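Local atomic coordinates of flagellar hook-associated protein 3 (Bacillus cereus, PDB entry 5ZIY), a protein that probably helps build the junction between the hook and the filament of the bacterial flagellum, as one of its hook-associated proteins. Residues E75-Q78 and I79-Q82; N88-Q92 and G93-F97; N135-A138 and L139-V143; P164-E167 and E168-N172; S185-N188 and T189-F193. One frame throughout, in Å; residues are numbered along the deposited sequence.

Contact 1. Residues E75-Q78 and I79-Q82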
loop_
_atom_site.group_PDB
_atom_site.type_symbol
_atom_site.label_atom_id
_atom_site.label_comp_id
_atom_site.label_asym_id
_atom_site.label_seq_id
_atom_site.Cartn_x
_atom_site.Cartn_y
_atom_site.Cartn_z
ATOM N N GLU A 75 -4.131 7.783 22.216
ATOM C CA GLU A 75 -3.057 7.706 21.223
ATOM C C GLU A 75 -3.380 6.690 20.129
ATOM O O GLU A 75 -3.042 6.906 18.967
ATOM C CB GLU A 75 -1.726 7.369 21.879
ATOM C CG GLU A 75 -0.634 8.403 21.629
ATOM C CD GLU A 75 0.358 7.976 20.592
ATOM O OE1 GLU A 75 -0.009 8.000 19.393
ATOM O OE2 GLU A 75 1.514 7.638 20.984
ATOM N N ILE A 76 -4.039 5.600 20.494
ATOM C CA ILE A 76 -4.516 4.644 19.515
ATOM C C ILE A 76 -5.470 5.334 18.504
ATOM O O ILE A 76 -5.531 4.957 17.351
ATOM C CB ILE A 76 -5.238 3.474 20.185
ATOM C CG1 ILE A 76 -4.259 2.590 20.964
ATOM C CG2 ILE A 76 -5.950 2.633 19.151
ATOM C CD1 ILE A 76 -3.795 1.396 20.193
ATOM N N ASP A 77 -6.212 6.333 18.979
ATOM C CA ASP A 77 -7.066 7.176 18.137
ATOM C C ASP A 77 -6.275 8.029 17.137
ATOM O O ASP A 77 -6.717 8.212 16.000
ATOM C CB ASP A 77 -7.949 8.061 19.020
ATOM C CG ASP A 77 -9.014 8.796 18.244
ATOM O OD1 ASP A 77 -9.990 8.151 17.809
ATOM O OD2 ASP A 77 -8.868 10.038 18.103
ATOM N N GLN A 78 -5.132 8.551 17.546
ATOM C CA GLN A 78 -4.256 9.248 16.607
ATOM C C GLN A 78 -3.789 8.264 15.513
ATOM O O GLN A 78 -3.731 8.596 14.327
ATOM C CB GLN A 78 -3.010 9.829 17.296
ATOM C CG GLN A 78 -3.233 10.922 18.361
ATOM C CD GLN A 78 -1.899 11.488 18.931
ATOM O OE1 GLN A 78 -1.538 11.211 20.081
ATOM N NE2 GLN A 78 -1.164 12.270 18.114
ATOM N N ILE A 79 -3.441 7.057 15.944
ATOM C CA ILE A 79 -2.976 6.020 15.047
ATOM C C ILE A 79 -4.091 5.635 14.080
ATOM O O ILE A 79 -3.854 5.438 12.888
ATOM C CB ILE A 79 -2.411 4.819 15.868
ATOM C CG1 ILE A 79 -1.070 5.237 16.509
ATOM C CG2 ILE A 79 -2.139 3.600 15.013
ATOM C CD1 ILE A 79 -0.475 4.187 17.496
ATOM N N LEU A 80 -5.312 5.552 14.574
ATOM C CA LEU A 80 -6.427 5.248 13.703
ATOM C C LEU A 80 -6.521 6.324 12.587
ATOM O O LEU A 80 -6.654 6.007 11.398
ATOM C CB LEU A 80 -7.731 5.164 14.502
ATOM C CG LEU A 80 -9.003 5.211 13.664
ATOM C CD1 LEU A 80 -9.159 3.956 12.872
ATOM C CD2 LEU A 80 -10.215 5.396 14.573
ATOM N N LYS A 81 -6.428 7.587 12.981
ATOM C CA LYS A 81 -6.472 8.679 12.011
ATOM C C LYS A 81 -5.315 8.595 11.002
ATOM O O LYS A 81 -5.505 8.804 9.830
ATOM C CB LYS A 81 -6.500 10.036 12.729
ATOM C CG LYS A 81 -7.776 10.249 13.568
ATOM C CD LYS A 81 -7.798 11.680 14.176
ATOM C CE LYS A 81 -8.654 11.817 15.464
ATOM N NZ LYS A 81 -9.946 11.054 15.425
ATOM N N GLN A 82 -4.125 8.229 11.453
ATOM C CA GLN A 82 -2.974 8.192 10.559
ATOM C C GLN A 82 -3.178 7.061 9.557
ATOM O O GLN A 82 -2.884 7.212 8.365
ATOM C CB GLN A 82 -1.701 7.971 11.376
ATOM C CG GLN A 82 -0.442 7.614 10.590
ATOM C CD GLN A 82 0.143 8.804 9.845
ATOM O OE1 GLN A 82 -0.525 9.829 9.644
ATOM N NE2 GLN A 82 1.421 8.683 9.450
#
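On helix 67-87, an i to i+4 salt bridge joins Asp77 to Lys81: Asp77 OD2 lies 3.1 Å from Lys81 NZ, and the hydrogen bond within this ion pair is weak. The two side chains slant across one another. Asp77 has CG anti to its own N (chi1 -171°), which turns the carboxylate from CB toward the Lys81 side while it stays about level with its own CA along the helix. Lys81 covers the distance between the turns, reaching back with its chain nearly straight as far as CE and bent at its last torsion. Its aliphatic part lies over the backbone, with Lys81 CG 3.3 Å from Asp77 O, and Lys81 CE approaches Asp77 OD2 to 3.2 Å. Beneath this runs regular alpha-helical bonding within the flagellin-type N-terminal helical region: Ile79 N to Glu75 O, Leu80 N to Ile76 O at 2.8 Å, Lys81 N to Asp77 O, and Gln82 N to Gln78 O. Ile79 extends its CG1 branch back along the helix, where Ile79 CG1 is 3.6 Å from Glu75 O and 4.1 Å from Glu75 OE1. The second carboxylate oxygen, Glu75 OE2, makes a long, weak ion pair with Arg51. The buried side chains face two neighbours: Ile76 and Ile79 touch helix 8-60, while Ile76 and Leu80 touch helix 137-155.

Contact 2. Residues N88-Q92 and G93-F97. With ZN (zinc ion), chain D.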
loop_
_atom_site.group_PDB
_atom_site.type_symbol
_atom_site.label_atom_id
_atom_site.label_comp_id
_atom_site.label_asym_id
_atom_site.label_seq_id
_atom_site.Cartn_x
_atom_site.Cartn_y
_atom_site.Cartn_z
ATOM N N ASN A 88 -6.085 6.126 2.374
ATOM C CA ASN A 88 -6.614 7.001 1.371
ATOM C C ASN A 88 -5.535 7.651 0.488
ATOM O O ASN A 88 -5.838 8.624 -0.169
ATOM C CB ASN A 88 -7.490 8.107 2.041
ATOM C CG ASN A 88 -8.786 7.557 2.586
ATOM O OD1 ASN A 88 -9.309 6.586 2.044
ATOM N ND2 ASN A 88 -9.307 8.157 3.661
ATOM N N THR A 89 -4.314 7.098 0.442
ATOM C CA THR A 89 -3.263 7.583 -0.448
ATOM C C THR A 89 -3.659 7.536 -1.937
ATOM O O THR A 89 -4.219 6.562 -2.426
ATOM C CB THR A 89 -1.904 6.847 -0.187
ATOM O OG1 THR A 89 -1.530 7.054 1.174
ATOM C CG2 THR A 89 -0.781 7.372 -1.096
ATOM N N LYS A 90 -3.425 8.660 -2.613
ATOM C CA LYS A 90 -3.822 8.872 -4.007
ATOM C C LYS A 90 -2.629 9.299 -4.859
ATOM O O LYS A 90 -1.869 10.132 -4.458
ATOM C CB LYS A 90 -4.883 9.946 -4.042
ATOM C CG LYS A 90 -5.368 10.390 -5.407
ATOM C CD LYS A 90 -6.501 11.443 -5.211
ATOM C CE LYS A 90 -7.105 11.928 -6.522
ATOM N NZ LYS A 90 -7.730 13.272 -6.344
ATOM N N GLU A 91 -2.483 8.700 -6.035
ATOM C CA GLU A 91 -1.401 9.000 -6.926
ATOM C C GLU A 91 -1.888 8.802 -8.340
ATOM O O GLU A 91 -2.607 7.833 -8.591
ATOM C CB GLU A 91 -0.240 8.035 -6.627
ATOM C CG GLU A 91 0.965 8.133 -7.562
ATOM C CD GLU A 91 1.547 9.520 -7.690
ATOM O OE1 GLU A 91 1.413 10.364 -6.762
ATOM O OE2 GLU A 91 2.168 9.762 -8.750
ATOM N N GLN A 92 -1.499 9.710 -9.258
ATOM C CA GLN A 92 -1.930 9.679 -10.666
ATOM C C GLN A 92 -3.416 9.483 -10.749
ATOM O O GLN A 92 -3.875 8.580 -11.446
ATOM C CB GLN A 92 -1.269 8.542 -11.453
ATOM C CG GLN A 92 0.254 8.549 -11.503
ATOM C CD GLN A 92 0.795 9.882 -11.947
ATOM O OE1 GLN A 92 0.252 10.501 -12.874
ATOM N NE2 GLN A 92 1.891 10.319 -11.328
ATOM N N GLY A 93 -4.180 10.312 -10.048
ATOM C CA GLY A 93 -5.608 10.342 -10.235
ATOM C C GLY A 93 -6.426 9.205 -9.634
ATOM O O GLY A 93 -7.627 9.252 -9.682
ATOM N N ARG A 94 -5.776 8.227 -9.024
ATOM C CA ARG A 94 -6.470 7.117 -8.421
ATOM C C ARG A 94 -5.925 6.745 -7.047
ATOM O O ARG A 94 -4.749 6.977 -6.739
ATOM C CB ARG A 94 -6.371 5.899 -9.331
ATOM C CG ARG A 94 -7.150 6.018 -10.660
ATOM C CD ARG A 94 -8.613 6.037 -10.385
ATOM N NE ARG A 94 -9.444 6.113 -11.586
ATOM C CZ ARG A 94 -9.944 7.236 -12.126
ATOM N NH1 ARG A 94 -9.653 8.417 -11.603
ATOM N NH2 ARG A 94 -10.727 7.183 -13.191
ATOM N N TYR A 95 -6.802 6.164 -6.222
ATOM C CA TYR A 95 -6.397 5.672 -4.895
ATOM C C TYR A 95 -5.711 4.330 -4.970
ATOM O O TYR A 95 -6.252 3.389 -5.540
ATOM C CB TYR A 95 -7.602 5.602 -3.975
ATOM C CG TYR A 95 -8.194 6.964 -3.695
ATOM C CD1 TYR A 95 -7.680 7.763 -2.704
ATOM C CD2 TYR A 95 -9.289 7.428 -4.395
ATOM C CE1 TYR A 95 -8.219 9.034 -2.433
ATOM C CE2 TYR A 95 -9.832 8.734 -4.145
ATOM C CZ TYR A 95 -9.294 9.504 -3.164
ATOM O OH TYR A 95 -9.829 10.739 -2.880
ATOM N N ILE A 96 -4.525 4.203 -4.383
ATOM C CA ILE A 96 -3.822 2.935 -4.502
ATOM C C ILE A 96 -4.520 1.769 -3.827
ATOM O O ILE A 96 -4.287 0.575 -4.200
ATOM C CB ILE A 96 -2.362 3.013 -4.021
ATOM C CG1 ILE A 96 -2.296 3.566 -2.622
ATOM C CG2 ILE A 96 -1.491 3.937 -4.974
ATOM C CD1 ILE A 96 -0.983 3.183 -1.886
ATOM N N PHE A 97 -5.346 2.093 -2.827
ATOM C CA PHE A 97 -6.204 1.109 -2.138
ATOM C C PHE A 97 -7.699 1.317 -2.359
ATOM O O PHE A 97 -8.560 0.702 -1.663
ATOM C CB PHE A 97 -5.853 1.090 -0.660
ATOM C CG PHE A 97 -4.443 0.701 -0.400
ATOM C CD1 PHE A 97 -4.005 -0.576 -0.709
ATOM C CD2 PHE A 97 -3.564 1.569 0.179
ATOM C CE1 PHE A 97 -2.686 -0.948 -0.468
ATOM C CE2 PHE A 97 -2.251 1.188 0.433
ATOM C CZ PHE A 97 -1.816 -0.070 0.094
HETATM ZN ZN ZN D . 2.328 12.203 -8.389
HETATM O O HOH W 1 -5.839 4.548 -1.489
HETATM O O HOH W 2 4.192 11.701 -6.765
#
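A two-strand beta hairpin closed by a type I' turn pairs Glu91 with Arg94 and Lys90 with Tyr95. Glu91 and Arg94 form the hydrogen-bonded pair, Glu91 N giving to Arg94 O at 2.9 Å and Arg94 N returning to Glu91 O. The return bond is fairly straight at its hydrogen, but the donor stands 57° out of the carbonyl plane. Gln92 and Gly93, both at positive phi, occupy the corner of the turn. Past the non-hydrogen-bonded pair, Ile96 N bonds to Thr89 O, which also receives a proton from a water that accepts from Phe97 N.

On the Lys90 and Tyr95 side, the straight lysine chain lies obliquely over one face of the phenol ring, with Lys90 CB 3.8 Å from Tyr95 CD1 and Lys90 CD 4.0 Å from Tyr95 CZ. Asn88 O meets the ring edge in its plane, 3.2 Å from Tyr95 CD1, while Pro106 and Leu105 touch the ring from a loop.

On the other side, Glu91 bends at chi2 (54°) and brings its carboxylate to a zinc ion. Both oxygens face the metal, Glu91 OE2 at 2.5 Å and Glu91 OE1 at 2.6 Å, and a water is also bound to it. Gln92 NE2 hydrogen-bonds Glu91 OE2 at 2.7 Å, and Asn33 on helix 8-60 gives a second bond to that oxygen. With two amide donors on OE2 and the zinc ion across both oxygens, the carboxylate is probably held in its charged form.

Contact 3. Residues N135-A138 and L139-V143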
loop_
_atom_site.group_PDB
_atom_site.type_symbol
_atom_site.label_atom_id
_atom_site.label_comp_id
_atom_site.label_asym_id
_atom_site.label_seq_id
_atom_site.Cartn_x
_atom_site.Cartn_y
_atom_site.Cartn_z
ATOM N N ASN A 135 -8.366 -2.610 -5.074
ATOM C CA ASN A 135 -9.439 -2.608 -4.088
ATOM C C ASN A 135 -8.841 -3.117 -2.780
ATOM O O ASN A 135 -8.531 -4.266 -2.685
ATOM C CB ASN A 135 -10.565 -3.529 -4.583
ATOM C CG ASN A 135 -11.694 -3.719 -3.573
ATOM O OD1 ASN A 135 -11.487 -3.666 -2.356
ATOM N ND2 ASN A 135 -12.916 -3.991 -4.096
ATOM N N GLY A 136 -8.678 -2.239 -1.785
ATOM C CA GLY A 136 -7.962 -2.577 -0.533
ATOM C C GLY A 136 -8.870 -2.953 0.634
ATOM O O GLY A 136 -8.422 -3.002 1.770
ATOM N N GLU A 137 -10.160 -3.178 0.364
ATOM C CA GLU A 137 -11.110 -3.393 1.447
ATOM C C GLU A 137 -10.688 -4.579 2.291
ATOM O O GLU A 137 -10.582 -4.456 3.488
ATOM C CB GLU A 137 -12.552 -3.607 0.945
ATOM C CG GLU A 137 -13.502 -4.128 2.067
ATOM C CD GLU A 137 -14.962 -4.204 1.643
ATOM O OE1 GLU A 137 -15.241 -4.133 0.431
ATOM O OE2 GLU A 137 -15.831 -4.305 2.532
ATOM N N ALA A 138 -10.396 -5.714 1.670
ATOM C CA ALA A 138 -10.070 -6.905 2.455
ATOM C C ALA A 138 -8.788 -6.741 3.267
ATOM O O ALA A 138 -8.626 -7.367 4.296
ATOM C CB ALA A 138 -10.013 -8.190 1.548
ATOM N N LEU A 139 -7.877 -5.893 2.805
ATOM C CA LEU A 139 -6.597 -5.712 3.467
ATOM C C LEU A 139 -6.727 -4.700 4.601
ATOM O O LEU A 139 -6.131 -4.867 5.663
ATOM C CB LEU A 139 -5.574 -5.219 2.440
ATOM C CG LEU A 139 -4.120 -5.001 2.863
ATOM C CD1 LEU A 139 -3.345 -6.347 2.934
ATOM C CD2 LEU A 139 -3.496 -3.991 1.909
ATOM N N LEU A 140 -7.503 -3.635 4.369
ATOM C CA LEU A 140 -7.462 -2.441 5.260
ATOM C C LEU A 140 -8.747 -2.166 6.033
ATOM O O LEU A 140 -8.692 -1.585 7.126
ATOM C CB LEU A 140 -7.045 -1.197 4.470
ATOM C CG LEU A 140 -5.596 -1.222 3.986
ATOM C CD1 LEU A 140 -5.374 -0.139 2.948
ATOM C CD2 LEU A 140 -4.556 -1.066 5.136
ATOM N N SER A 141 -9.901 -2.609 5.540
ATOM C CA SER A 141 -11.096 -2.471 6.363
ATOM C C SER A 141 -10.928 -3.144 7.712
ATOM O O SER A 141 -11.292 -2.574 8.730
ATOM C CB SER A 141 -12.372 -2.960 5.652
ATOM O OG SER A 141 -12.690 -2.030 4.671
ATOM N N PRO A 142 -10.325 -4.337 7.748
ATOM C CA PRO A 142 -10.288 -4.896 9.103
ATOM C C PRO A 142 -9.201 -4.256 9.977
ATOM O O PRO A 142 -9.352 -4.217 11.205
ATOM C CB PRO A 142 -10.065 -6.429 8.889
ATOM C CG PRO A 142 -10.193 -6.693 7.452
ATOM C CD PRO A 142 -9.979 -5.336 6.721
ATOM N N VAL A 143 -8.135 -3.748 9.360
ATOM C CA VAL A 143 -7.144 -2.989 10.067
ATOM C C VAL A 143 -7.778 -1.854 10.809
ATOM O O VAL A 143 -7.575 -1.703 12.009
ATOM C CB VAL A 143 -6.080 -2.428 9.131
ATOM C CG1 VAL A 143 -5.190 -1.452 9.866
ATOM C CG2 VAL A 143 -5.253 -3.571 8.595
HETATM O O HOH W 3 -7.676 -6.003 -0.208
#
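Gly136 and Leu140 make the first full turn of helix 137-155. Among the backbone bonds, Leu140 N gives to Gly136 O at 2.8 Å, almost in line with the carbonyl bond, and Ser141 N gives to Glu137 O, also at 2.8 Å. Both carbonyls have a further, weak donor from one residue earlier: Leu139 N on Gly136 O and Leu140 N on Glu137 O.

Capping comes from the residues in front. Gly136 holds the N-cap position, and Asn135 OD1 accepts from Glu137 N at 3.1 Å, an Asx turn that occupies an N-H of the opening turn. A water bridges Asn135 O to Leu139 N, its bond to the latter weak.

The side-chain contacts are mostly carbon against oxygen, none of them a hydrogen bond across the turn. Glu137 stretches out from a CG anti to its N (chi1 168°), and its methylene passes Ser141, with Glu137 CG 3.4 Å from Ser141 OG. That hydroxyl has its hydrogen-bond partner in Gly111 O. Leu140 lays CB against Gly136 O at 3.5 Å, and its branched end packs among Phe97, Ile176 and Ala87. Pro142 sets its ring against the preceding turn, Pro142 CD standing 3.4 Å from both Glu137 O and Ala138 O.

Having no N-H, Pro142 cannot give Ala138 O the usual helical bond and puts a ring CH2 there instead. Val143 N likewise lacks a bond to the turn before, and the helix kinks at this point.

Contact 4. Residues P164-E167 and E168-N172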
loop_
_atom_site.group_PDB
_atom_site.type_symbol
_atom_site.label_atom_id
_atom_site.label_comp_id
_atom_site.label_asym_id
_atom_site.label_seq_id
_atom_site.Cartn_x
_atom_site.Cartn_y
_atom_site.Cartn_z
ATOM N N PRO A 164 -8.661 -10.072 22.809
ATOM C CA PRO A 164 -9.125 -10.438 21.467
ATOM C C PRO A 164 -8.621 -9.498 20.380
ATOM O O PRO A 164 -8.258 -9.937 19.301
ATOM C CB PRO A 164 -10.643 -10.312 21.579
ATOM C CG PRO A 164 -10.943 -10.558 23.002
ATOM C CD PRO A 164 -9.772 -10.045 23.778
ATOM N N LEU A 165 -8.648 -8.205 20.665
ATOM C CA LEU A 165 -8.275 -7.211 19.705
ATOM C C LEU A 165 -6.769 -7.231 19.437
ATOM O O LEU A 165 -6.349 -6.909 18.321
ATOM C CB LEU A 165 -8.740 -5.840 20.169
ATOM C CG LEU A 165 -10.270 -5.669 20.208
ATOM C CD1 LEU A 165 -10.632 -4.372 20.918
ATOM C CD2 LEU A 165 -10.843 -5.698 18.796
ATOM N N LEU A 166 -5.979 -7.597 20.458
ATOM C CA LEU A 166 -4.529 -7.767 20.312
ATOM C C LEU A 166 -4.252 -8.805 19.234
ATOM O O LEU A 166 -3.429 -8.589 18.365
ATOM C CB LEU A 166 -3.880 -8.207 21.635
ATOM C CG LEU A 166 -2.367 -8.425 21.696
ATOM C CD1 LEU A 166 -1.668 -7.097 21.609
ATOM C CD2 LEU A 166 -1.903 -9.185 22.958
ATOM N N GLU A 167 -4.948 -9.937 19.306
ATOM C CA GLU A 167 -4.792 -11.005 18.299
ATOM C C GLU A 167 -5.308 -10.566 16.937
ATOM O O GLU A 167 -4.689 -10.869 15.925
ATOM C CB GLU A 167 -5.481 -12.317 18.728
ATOM C CG GLU A 167 -4.516 -13.402 19.227
ATOM C CD GLU A 167 -3.621 -14.020 18.129
ATOM O OE1 GLU A 167 -3.987 -14.002 16.935
ATOM O OE2 GLU A 167 -2.548 -14.564 18.478
ATOM N N GLU A 168 -6.450 -9.882 16.914
ATOM C CA GLU A 168 -6.983 -9.342 15.648
ATOM C C GLU A 168 -5.952 -8.438 14.966
ATOM O O GLU A 168 -5.711 -8.558 13.758
ATOM C CB GLU A 168 -8.251 -8.522 15.848
ATOM C CG GLU A 168 -9.540 -9.326 15.856
ATOM C CD GLU A 168 -10.761 -8.429 15.788
ATOM O OE1 GLU A 168 -10.611 -7.185 15.671
ATOM O OE2 GLU A 168 -11.880 -8.970 15.865
ATOM N N ASN A 169 -5.355 -7.537 15.742
ATOM C CA ASN A 169 -4.337 -6.634 15.188
ATOM C C ASN A 169 -3.098 -7.389 14.706
ATOM O O ASN A 169 -2.485 -6.979 13.710
ATOM C CB ASN A 169 -3.955 -5.521 16.182
ATOM C CG ASN A 169 -2.960 -4.526 15.590
ATOM O OD1 ASN A 169 -3.292 -3.818 14.645
ATOM N ND2 ASN A 169 -1.757 -4.457 16.147
ATOM N N LYS A 170 -2.715 -8.468 15.390
ATOM C CA LYS A 170 -1.576 -9.267 14.933
ATOM C C LYS A 170 -1.864 -9.896 13.557
ATOM O O LYS A 170 -1.038 -9.820 12.664
ATOM C CB LYS A 170 -1.178 -10.363 15.942
ATOM C CG LYS A 170 -0.464 -9.859 17.201
ATOM C CD LYS A 170 0.232 -10.998 17.959
ATOM C CE LYS A 170 1.157 -10.503 19.088
ATOM N NZ LYS A 170 0.497 -10.582 20.415
ATOM N N GLN A 171 -3.026 -10.519 13.397
ATOM C CA GLN A 171 -3.447 -11.075 12.093
ATOM C C GLN A 171 -3.594 -10.027 11.000
ATOM O O GLN A 171 -3.224 -10.269 9.856
ATOM C CB GLN A 171 -4.754 -11.842 12.236
ATOM C CG GLN A 171 -4.580 -13.134 13.023
ATOM C CD GLN A 171 -5.894 -13.824 13.291
ATOM O OE1 GLN A 171 -6.958 -13.208 13.202
ATOM N NE2 GLN A 171 -5.833 -15.112 13.636
ATOM N N ASN A 172 -4.103 -8.852 11.346
ATOM C CA ASN A 172 -4.162 -7.753 10.379
ATOM C C ASN A 172 -2.777 -7.319 9.923
ATOM O O ASN A 172 -2.535 -7.169 8.739
ATOM C CB ASN A 172 -4.889 -6.560 10.969
ATOM C CG ASN A 172 -6.337 -6.847 11.299
ATOM O OD1 ASN A 172 -6.957 -7.742 10.730
ATOM N ND2 ASN A 172 -6.894 -6.047 12.214
HETATM O O HOH W 4 -1.431 -6.495 18.142
#
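Leu166 O and Lys170 N form one of four successive i to i+4 bonds on helix 162-204, at 3.1 Å. The others are Glu168 N to Pro164 O, Asn169 N to Leu165 O at 2.8 Å, and Gln171 N to Glu167 O, nearly straight at 173°. Leu166 O has a second donor, a water at 2.9 Å that itself accepts from Asn169 ND2. The same amide nitrogen also gives to Leu49 O of helix 8-60.

Glu168 lies alongside Leu165, both pointing the same way, with Glu168 OE1 3.5 Å from Leu165 CD2. Its polar partner is the hydroxyl of Thr146, which hydrogen-bonds Glu168 OE1. Lys170 runs beside Leu166 and turns at its last torsion, leaving Lys170 NZ 3.8 Å from Leu166 CD2. Glu167 and Gln171 approach with carboxylate and amide planes 82° apart, and Glu167 OE1 stays 3.9 Å from Gln171 NE2.

This part of the long helix is shared between two neighbours: Leu166 and Lys170 touch Asp53 on helix 8-60, Leu165 meets Gln149 on helix 137-155, and Asn169 reaches both.

Contact 5. Residues S185-N188 and T189-F193. With ZN (zinc ion), chain E.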
loop_
_atom_site.group_PDB
_atom_site.type_symbol
_atom_site.label_atom_id
_atom_site.label_comp_id
_atom_site.label_asym_id
_atom_site.label_seq_id
_atom_site.Cartn_x
_atom_site.Cartn_y
_atom_site.Cartn_z
ATOM N N SER A 185 8.573 -7.412 -4.115
ATOM C CA SER A 185 8.857 -8.361 -5.188
ATOM C C SER A 185 8.572 -7.763 -6.590
ATOM O O SER A 185 9.401 -7.833 -7.502
ATOM C CB SER A 185 8.004 -9.608 -4.902
ATOM O OG SER A 185 8.226 -10.638 -5.825
ATOM N N THR A 186 7.420 -7.108 -6.734
ATOM C CA THR A 186 7.073 -6.417 -7.974
ATOM C C THR A 186 8.085 -5.305 -8.279
ATOM O O THR A 186 8.463 -5.088 -9.435
ATOM C CB THR A 186 5.665 -5.765 -7.894
ATOM O OG1 THR A 186 4.690 -6.780 -7.575
ATOM C CG2 THR A 186 5.334 -5.070 -9.216
ATOM N N MET A 187 8.504 -4.600 -7.247
ATOM C CA MET A 187 9.533 -3.538 -7.378
ATOM C C MET A 187 10.869 -4.124 -7.871
ATOM O O MET A 187 11.549 -3.516 -8.692
ATOM C CB MET A 187 9.779 -2.829 -6.040
ATOM C CG MET A 187 10.749 -1.635 -6.137
ATOM S SD MET A 187 9.986 -0.402 -7.249
ATOM C CE MET A 187 10.710 1.101 -6.637
ATOM N N ASN A 188 11.222 -5.284 -7.344
ATOM C CA ASN A 188 12.470 -5.960 -7.687
ATOM C C ASN A 188 12.480 -6.377 -9.172
ATOM O O ASN A 188 13.450 -6.165 -9.899
ATOM C CB ASN A 188 12.627 -7.206 -6.790
ATOM C CG ASN A 188 13.312 -6.910 -5.458
ATOM O OD1 ASN A 188 13.943 -5.851 -5.291
ATOM N ND2 ASN A 188 13.210 -7.856 -4.500
ATOM N N THR A 189 11.372 -6.967 -9.607
ATOM C CA THR A 189 11.094 -7.186 -11.023
ATOM C C THR A 189 11.265 -5.914 -11.891
ATOM O O THR A 189 11.937 -5.952 -12.931
ATOM C CB THR A 189 9.688 -7.770 -11.208
ATOM O OG1 THR A 189 9.591 -8.983 -10.437
ATOM C CG2 THR A 189 9.423 -8.070 -12.687
ATOM N N MET A 190 10.657 -4.813 -11.483
ATOM C CA MET A 190 10.780 -3.564 -12.241
ATOM C C MET A 190 12.228 -3.146 -12.323
ATOM O O MET A 190 12.715 -2.675 -13.354
ATOM C CB MET A 190 10.017 -2.423 -11.581
ATOM C CG MET A 190 8.558 -2.431 -11.784
ATOM S SD MET A 190 8.079 -2.409 -13.519
ATOM C CE MET A 190 6.418 -3.059 -13.231
ATOM N N GLU A 191 12.937 -3.327 -11.230
ATOM C CA GLU A 191 14.356 -2.939 -11.188
ATOM C C GLU A 191 15.221 -3.832 -12.096
ATOM O O GLU A 191 16.237 -3.383 -12.647
ATOM C CB GLU A 191 14.868 -2.976 -9.728
ATOM C CG GLU A 191 14.281 -1.889 -8.809
ATOM C CD GLU A 191 14.942 -0.528 -8.972
ATOM O OE1 GLU A 191 15.568 -0.284 -10.036
ATOM O OE2 GLU A 191 14.859 0.303 -8.028
ATOM N N THR A 192 14.859 -5.110 -12.199
ATOM C CA THR A 192 15.531 -6.014 -13.131
ATOM C C THR A 192 15.213 -5.600 -14.565
ATOM O O THR A 192 16.111 -5.572 -15.402
ATOM C CB THR A 192 15.125 -7.499 -12.926
ATOM O OG1 THR A 192 15.254 -7.846 -11.552
ATOM C CG2 THR A 192 15.964 -8.433 -13.744
ATOM N N PHE A 193 13.955 -5.268 -14.840
ATOM C CA PHE A 193 13.581 -4.812 -16.190
ATOM C C PHE A 193 14.452 -3.591 -16.572
ATOM O O PHE A 193 15.004 -3.579 -17.661
ATOM C CB PHE A 193 12.081 -4.483 -16.339
ATOM C CG PHE A 193 11.176 -5.695 -16.554
ATOM C CD1 PHE A 193 11.499 -6.693 -17.455
ATOM C CD2 PHE A 193 9.980 -5.793 -15.882
ATOM C CE1 PHE A 193 10.663 -7.766 -17.647
ATOM C CE2 PHE A 193 9.130 -6.881 -16.078
ATOM C CZ PHE A 193 9.486 -7.871 -16.942
HETATM ZN ZN ZN E . 15.201 2.166 -8.705
HETATM O O HOH W 5 17.647 2.200 -8.784
#
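Thr189 and Thr192 fold back onto the turn before them in a surface contact along the long C-terminal alpha-helix 162-204. Thr189 N gives to Ser185 O at 3.0 Å in an almost perfectly straight bond, 177° at the hydrogen, and Thr189 OG1 gives to the same carbonyl at 3.2 Å. Thr192 repeats the pattern one turn further on, with Thr192 OG1 3.0 Å and Thr192 N 2.9 Å from Asn188 O. In both threonines OG1 sits beside the backbone N and anti to the carbonyl carbon (chi1 -57° for Thr189), which places it next to the carbonyl already used by the amide. Two donors thus grip each of these oxygens, and each hydroxyl finds its acceptor within its own helix. Met190 N to Thr186 O and Glu191 N to Met187 O fill in the backbone ladder between them.

The buried side chain is Met190, which bends at chi2 and packs on Leu35 of helix 8-60 and on Tyr128. Thr186 touches Leu35 as well, and Met187 meets Thr36. Phe193 stacks edge-to-face on Tyr128 in the loop between strands 120-123 and 129-133. Away from that interface, Glu191 presses its CG to 3.2 Å from Met187 O and then turns outward to a zinc ion, which a water also ligates; the bond to the metal is made by Glu191 OE2, at 2.0 Å.

Contacts 2 and 3 join directly: Phe97 O lies 2.9 Å from Gly136 N, a probable hydrogen bond, and Phe97 CG packs 3.6 Å from Leu140 CD1, tying the hairpin to the start of helix 137-155. Contact 3 also meets contact 4, where Asn172 ND2 comes to 3.7 Å from Val143 CA. Contact 1 lies on helix 67-87, just ahead of the hairpin in the chain, with its centre about 17 Å from that of contact 3. Contacts 4 and 5 share helix 162-204, their centres about 32 Å apart. Contacts 2 and 5 each hold a different zinc ion, and their nearest atoms are about 12 Å apart.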